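Local coordinates for probable dipeptidase (PDB 3B40), which probably acts as a metal-dependent dipeptidase of the membrane dipeptidase family (peptidase family M19), at residues L50-A55 with N111-A116; K100-M105 with F131-S136. The protein carries 11 engineered substitutions. All blocks are in the same frame, centred on the assembly; numbering follows the deposited sequence.

Contact 1 of 2, residues L50-A55 with N111-A116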
loop_
_atom_site.group_PDB
_atom_site.type_symbol
_atom_site.label_atom_id
_atom_site.label_comp_id
_atom_site.label_asym_id
_atom_site.label_seq_id
_atom_site.Cartn_x
_atom_site.Cartn_y
_atom_site.Cartn_z
ATOM N N LEU A 50 -5.161 12.084 -5.650
ATOM C CA LEU A 50 -3.878 12.660 -6.007
ATOM C C LEU A 50 -3.935 13.429 -7.349
ATOM O O LEU A 50 -4.362 12.892 -8.384
ATOM C CB LEU A 50 -2.786 11.578 -6.087
ATOM C CG LEU A 50 -1.443 11.949 -6.769
ATOM C CD1 LEU A 50 -0.537 12.969 -5.968
ATOM C CD2 LEU A 50 -0.627 10.727 -7.210
ATOM N N ASP A 51 -3.413 14.646 -7.323
ATOM C CA ASP A 51 -3.083 15.403 -8.556
ATOM C C ASP A 51 -2.045 16.457 -8.206
ATOM O O ASP A 51 -1.706 16.598 -7.042
ATOM C CB ASP A 51 -4.332 16.023 -9.196
ATOM C CG ASP A 51 -5.194 16.764 -8.191
ATOM O OD1 ASP A 51 -4.740 17.826 -7.667
ATOM O OD2 ASP A 51 -6.344 16.303 -7.952
ATOM N N LEU A 52 -1.533 17.194 -9.198
ATOM C CA LEU A 52 -0.468 18.151 -8.905
ATOM C C LEU A 52 -0.943 19.351 -8.073
ATOM O O LEU A 52 -0.189 19.913 -7.297
ATOM C CB LEU A 52 0.279 18.575 -10.174
ATOM C CG LEU A 52 1.019 17.487 -10.977
ATOM C CD1 LEU A 52 1.539 18.076 -12.294
ATOM C CD2 LEU A 52 2.153 16.838 -10.208
ATOM N N VAL A 53 -2.207 19.720 -8.240
ATOM C CA VAL A 53 -2.842 20.781 -7.453
ATOM C C VAL A 53 -2.972 20.425 -5.967
ATOM O O VAL A 53 -2.547 21.200 -5.086
ATOM C CB VAL A 53 -4.236 21.157 -8.037
ATOM C CG1 VAL A 53 -4.921 22.245 -7.166
ATOM C CG2 VAL A 53 -4.095 21.651 -9.492
ATOM N N LYS A 54 -3.540 19.246 -5.679
ATOM C CA LYS A 54 -3.709 18.818 -4.279
ATOM C C LYS A 54 -2.331 18.688 -3.620
ATOM O O LYS A 54 -2.152 19.122 -2.496
ATOM C CB LYS A 54 -4.504 17.511 -4.169
ATOM C CG LYS A 54 -5.977 17.609 -4.587
ATOM C CD LYS A 54 -6.654 16.242 -4.505
ATOM C CE LYS A 54 -8.119 16.302 -4.831
ATOM N NZ LYS A 54 -8.269 16.577 -6.290
ATOM N N ALA A 55 -1.349 18.147 -4.349
ATOM C CA ALA A 55 -0.016 17.895 -3.789
ATOM C C ALA A 55 0.745 19.162 -3.490
ATOM O O ALA A 55 1.441 19.228 -2.478
ATOM C CB ALA A 55 0.816 16.967 -4.702
ATOM N N ASN A 111 8.660 20.508 -15.719
ATOM C CA ASN A 111 8.993 21.454 -14.658
ATOM C C ASN A 111 8.236 21.126 -13.378
ATOM O O ASN A 111 8.461 21.740 -12.353
ATOM C CB ASN A 111 8.675 22.892 -15.084
ATOM C CG ASN A 111 9.339 23.272 -16.396
ATOM O OD1 ASN A 111 10.529 23.028 -16.593
ATOM N ND2 ASN A 111 8.559 23.841 -17.316
ATOM N N GLN A 112 7.320 20.165 -13.439
ATOM C CA GLN A 112 6.430 19.919 -12.293
ATOM C C GLN A 112 6.591 18.536 -11.650
ATOM O O GLN A 112 6.228 18.352 -10.476
ATOM C CB GLN A 112 4.967 20.128 -12.699
ATOM C CG GLN A 112 4.557 21.570 -12.979
ATOM C CD GLN A 112 3.054 21.751 -12.920
ATOM O OE1 GLN A 112 2.454 21.833 -11.833
ATOM N NE2 GLN A 112 2.425 21.807 -14.085
ATOM N N VAL A 113 7.092 17.572 -12.426
ATOM C CA VAL A 113 7.178 16.158 -12.016
ATOM C C VAL A 113 8.466 15.510 -12.488
ATOM O O VAL A 113 8.904 15.755 -13.604
ATOM C CB VAL A 113 6.051 15.302 -12.660
ATOM C CG1 VAL A 113 5.865 14.013 -11.889
ATOM C CG2 VAL A 113 4.735 16.073 -12.745
ATOM N N GLY A 114 9.060 14.662 -11.644
ATOM C CA GLY A 114 10.093 13.727 -12.101
ATOM C C GLY A 114 9.972 12.338 -11.460
ATOM O O GLY A 114 9.271 12.156 -10.474
ATOM N N ILE A 115 10.718 11.372 -11.986
ATOM C CA ILE A 115 10.830 10.065 -11.337
ATOM C C ILE A 115 12.183 9.979 -10.631
ATOM O O ILE A 115 13.215 10.280 -11.226
ATOM C CB ILE A 115 10.626 8.898 -12.341
ATOM C CG1 ILE A 115 9.228 8.980 -12.960
ATOM C CG2 ILE A 115 10.772 7.528 -11.641
ATOM C CD1 ILE A 115 9.017 8.041 -14.193
ATOM N N ALA A 116 12.158 9.615 -9.352
ATOM C CA ALA A 116 13.362 9.393 -8.547
ATOM C C ALA A 116 13.872 7.950 -8.657
ATOM O O ALA A 116 13.132 6.996 -8.381
ATOM C CB ALA A 116 13.056 9.715 -7.104
#

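Contact 2 of 2, residues K100-M105 with F131-S136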
loop_
_atom_site.group_PDB
_atom_site.type_symbol
_atom_site.label_atom_id
_atom_site.label_comp_id
_atom_site.label_asym_id
_atom_site.label_seq_id
_atom_site.Cartn_x
_atom_site.Cartn_y
_atom_site.Cartn_z
ATOM N N LYS A 100 2.988 3.879 -18.829
ATOM C CA LYS A 100 2.834 4.966 -19.793
ATOM C C LYS A 100 2.289 6.233 -19.130
ATOM O O LYS A 100 2.670 7.342 -19.504
ATOM C CB LYS A 100 1.928 4.551 -20.945
ATOM C CG LYS A 100 2.649 3.805 -22.067
ATOM C CD LYS A 100 1.628 3.259 -23.074
ATOM C CE LYS A 100 0.878 4.389 -23.828
ATOM N NZ LYS A 100 1.369 4.610 -25.222
ATOM N N ILE A 101 1.404 6.066 -18.147
ATOM C CA ILE A 101 0.901 7.214 -17.363
ATOM C C ILE A 101 2.035 7.983 -16.651
ATOM O O ILE A 101 2.123 9.238 -16.720
ATOM C CB ILE A 101 -0.197 6.779 -16.347
ATOM C CG1 ILE A 101 -1.471 6.345 -17.086
ATOM C CG2 ILE A 101 -0.517 7.928 -15.307
ATOM C CD1 ILE A 101 -2.590 5.804 -16.141
ATOM N N LEU A 102 2.909 7.230 -15.990
ATOM C CA LEU A 102 3.986 7.785 -15.166
ATOM C C LEU A 102 5.057 8.478 -15.984
ATOM O O LEU A 102 5.435 9.608 -15.698
ATOM C CB LEU A 102 4.616 6.699 -14.275
ATOM C CG LEU A 102 3.697 6.088 -13.198
ATOM C CD1 LEU A 102 4.390 4.955 -12.467
ATOM C CD2 LEU A 102 3.281 7.187 -12.200
ATOM N N THR A 103 5.563 7.809 -17.006
ATOM C CA THR A 103 6.568 8.446 -17.852
ATOM C C THR A 103 5.917 9.581 -18.652
ATOM O O THR A 103 6.577 10.565 -19.021
ATOM C CB THR A 103 7.234 7.432 -18.786
ATOM O OG1 THR A 103 6.238 6.778 -19.560
ATOM C CG2 THR A 103 8.010 6.375 -17.992
ATOM N N GLY A 104 4.621 9.444 -18.921
ATOM C CA GLY A 104 3.896 10.473 -19.648
ATOM C C GLY A 104 3.709 11.754 -18.841
ATOM O O GLY A 104 3.650 12.830 -19.425
ATOM N N MET A 105 3.609 11.638 -17.509
ATOM C CA MET A 105 3.462 12.781 -16.599
ATOM C C MET A 105 4.734 13.606 -16.624
ATOM O O MET A 105 4.668 14.819 -16.631
ATOM C CB MET A 105 3.175 12.353 -15.125
ATOM C CG MET A 105 1.813 11.703 -14.865
ATOM S SD MET A 105 1.594 10.921 -13.219
ATOM C CE MET A 105 1.626 12.378 -12.191
ATOM N N PHE A 131 7.346 17.331 -8.093
ATOM C CA PHE A 131 6.786 16.175 -7.404
ATOM C C PHE A 131 7.613 14.949 -7.786
ATOM O O PHE A 131 7.817 14.661 -8.968
ATOM C CB PHE A 131 5.336 15.965 -7.816
ATOM C CG PHE A 131 4.641 14.839 -7.087
ATOM C CD1 PHE A 131 4.159 15.021 -5.790
ATOM C CD2 PHE A 131 4.434 13.605 -7.713
ATOM C CE1 PHE A 131 3.477 13.988 -5.129
ATOM C CE2 PHE A 131 3.760 12.562 -7.049
ATOM C CZ PHE A 131 3.300 12.760 -5.756
ATOM N N ALA A 132 8.076 14.229 -6.773
ATOM C CA ALA A 132 8.968 13.084 -6.988
ATOM C C ALA A 132 8.222 11.750 -6.939
ATOM O O ALA A 132 7.759 11.285 -5.879
ATOM C CB ALA A 132 10.108 13.104 -5.998
ATOM N N ILE A 133 8.072 11.153 -8.107
ATOM C CA ILE A 133 7.484 9.817 -8.211
ATOM C C ILE A 133 8.535 8.771 -7.911
ATOM O O ILE A 133 9.633 8.802 -8.484
ATOM C CB ILE A 133 6.929 9.569 -9.621
ATOM C CG1 ILE A 133 5.693 10.441 -9.868
ATOM C CG2 ILE A 133 6.619 8.059 -9.852
ATOM C CD1 ILE A 133 5.252 10.463 -11.332
ATOM N N VAL A 134 8.206 7.845 -7.011
ATOM C CA VAL A 134 9.001 6.648 -6.837
ATOM C C VAL A 134 8.202 5.533 -7.522
ATOM O O VAL A 134 7.041 5.293 -7.177
ATOM C CB VAL A 134 9.263 6.330 -5.344
ATOM C CG1 VAL A 134 9.886 4.929 -5.194
ATOM C CG2 VAL A 134 10.162 7.410 -4.727
ATOM N N MET A 135 8.791 4.936 -8.557
ATOM C CA MET A 135 8.083 3.963 -9.371
ATOM C C MET A 135 8.183 2.668 -8.612
ATOM O O MET A 135 9.280 2.161 -8.399
ATOM C CB MET A 135 8.749 3.755 -10.728
ATOM C CG MET A 135 7.975 2.776 -11.642
ATOM S SD MET A 135 8.611 2.629 -13.373
ATOM C CE MET A 135 8.266 4.306 -13.943
ATOM N N SER A 136 7.038 2.142 -8.193
ATOM C CA SER A 136 7.046 0.865 -7.466
ATOM C C SER A 136 6.305 -0.144 -8.332
ATOM O O SER A 136 5.879 0.193 -9.434
ATOM C CB SER A 136 6.418 1.018 -6.080
ATOM O OG SER A 136 5.126 1.616 -6.164
#

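Contact 1 of 2, residues L50-A55 with N111-A116
The capped first turn of helix 52-58 meets the start of strand 113-115 through Leu52, whose forked end lies against Val113 and Gln112. This is largely apolar packing at the margin of a parallel sheet, and no hydrogen bond crosses it. Both Leu52 methyls rest on one branch of Val113: CD2 comes within 3.7 Å of Val113 CG2, and CD1 within 3.8 Å of that same Val113 CG2. With CG1 of Val113 anti to the backbone N (chi1 -161°), CG2 stands beside that N and is the branch turned to the leucine. Leu52 CD1 also meets the side chain of Gln112, 4.0 Å from Gln112 CB and 3.9 Å from Gln112 OE1, so an exposed residue borders the apolar patch.

The helix start is secured by Asp51, its N-cap. Lys54 N donates to Asp51 OD1 over 2.7 Å in a nearly straight bond (167°). The other carboxylate oxygen, OD2, uses its syn lone pair for a salt bridge with Lys54 NZ at 2.6 Å, and, with both oxygens engaged, the carboxylate is restrained in rotation. Asp45 and Gly46 supply further partners for this ammonium group, and Gly46 N binds Asp51 OD2. Strand 131-138 backs both segments: Leu50 and Ala55 pack on Phe131, and Val113 on Ile133.

Contact 2 of 2, residues K100-M105 with F131-S136
Helix 87-108 packs on the parallel sheet here in a fully buried helix-on-strand contact, with Leu102 and Met105 of the helix set against Ile133 and Met135 of strand 131-138. The two short axes approach to 10.6 Å and run roughly antiparallel, at 152° between their N-to-C directions, as suits a helix that returns across a sheet of parallel strands. Every touching side chain is apolar.

Ile133 is the central residue. Its CD1 methyl reaches two helix residues one turn apart, lying 3.9 Å from Leu102 CD2 and 4.1 Å from Met105 SD. The isoleucine's second branch also faces the leucine, with Ile133 CG2 4.2 Å from Leu102 CD2. The thioether of Met105 folds at chi3 (68°), so that its methyl stays near the isoleucine too, Met105 CE being 4.2 Å from Ile133 CD1. On its other methyl Leu102 receives Met135, where CE stands 4.2 Å from Leu102 CD1. That methionine does not start out aimed at the helix; its chain runs extended through chi2 and then bends at chi3 (-65°), which carries the methyl over to the leucine.

Leu65 of the adjacent strand 62-68 touches both Leu102 and Ile133, and Ile67 also meets Leu102, while Ile115 of strand 113-115, another neighbour of strand 131-138, touches Ile133 and Met135. Ala132 and Val134 point to the reverse side of strand 131-138, where they are covered by Phe122 of helix 119-127.

Overall arrangement
Contacts 1 and 2 lie about 9 Å apart, centre to centre, on the same side of the chain's centre, and are joined through the sheet. Strands 113-115 and 131-138 are parallel neighbours: Phe131 N probably bonds to Gln112 O, and Ala116 N to Ile133 O, each over 2.8 Å. The segments alternate along the chain, in the order 50-55, 100-105, 111-116 and 131-136, and helix 87-108 leads directly into strand 113-115. Helices 52-58 and 87-108 thus meet adjoining strands of one sheet, and the two contacts form a continuous piece of the parallel alpha/beta body, consistent with the TIM-barrel clan of the M19 family.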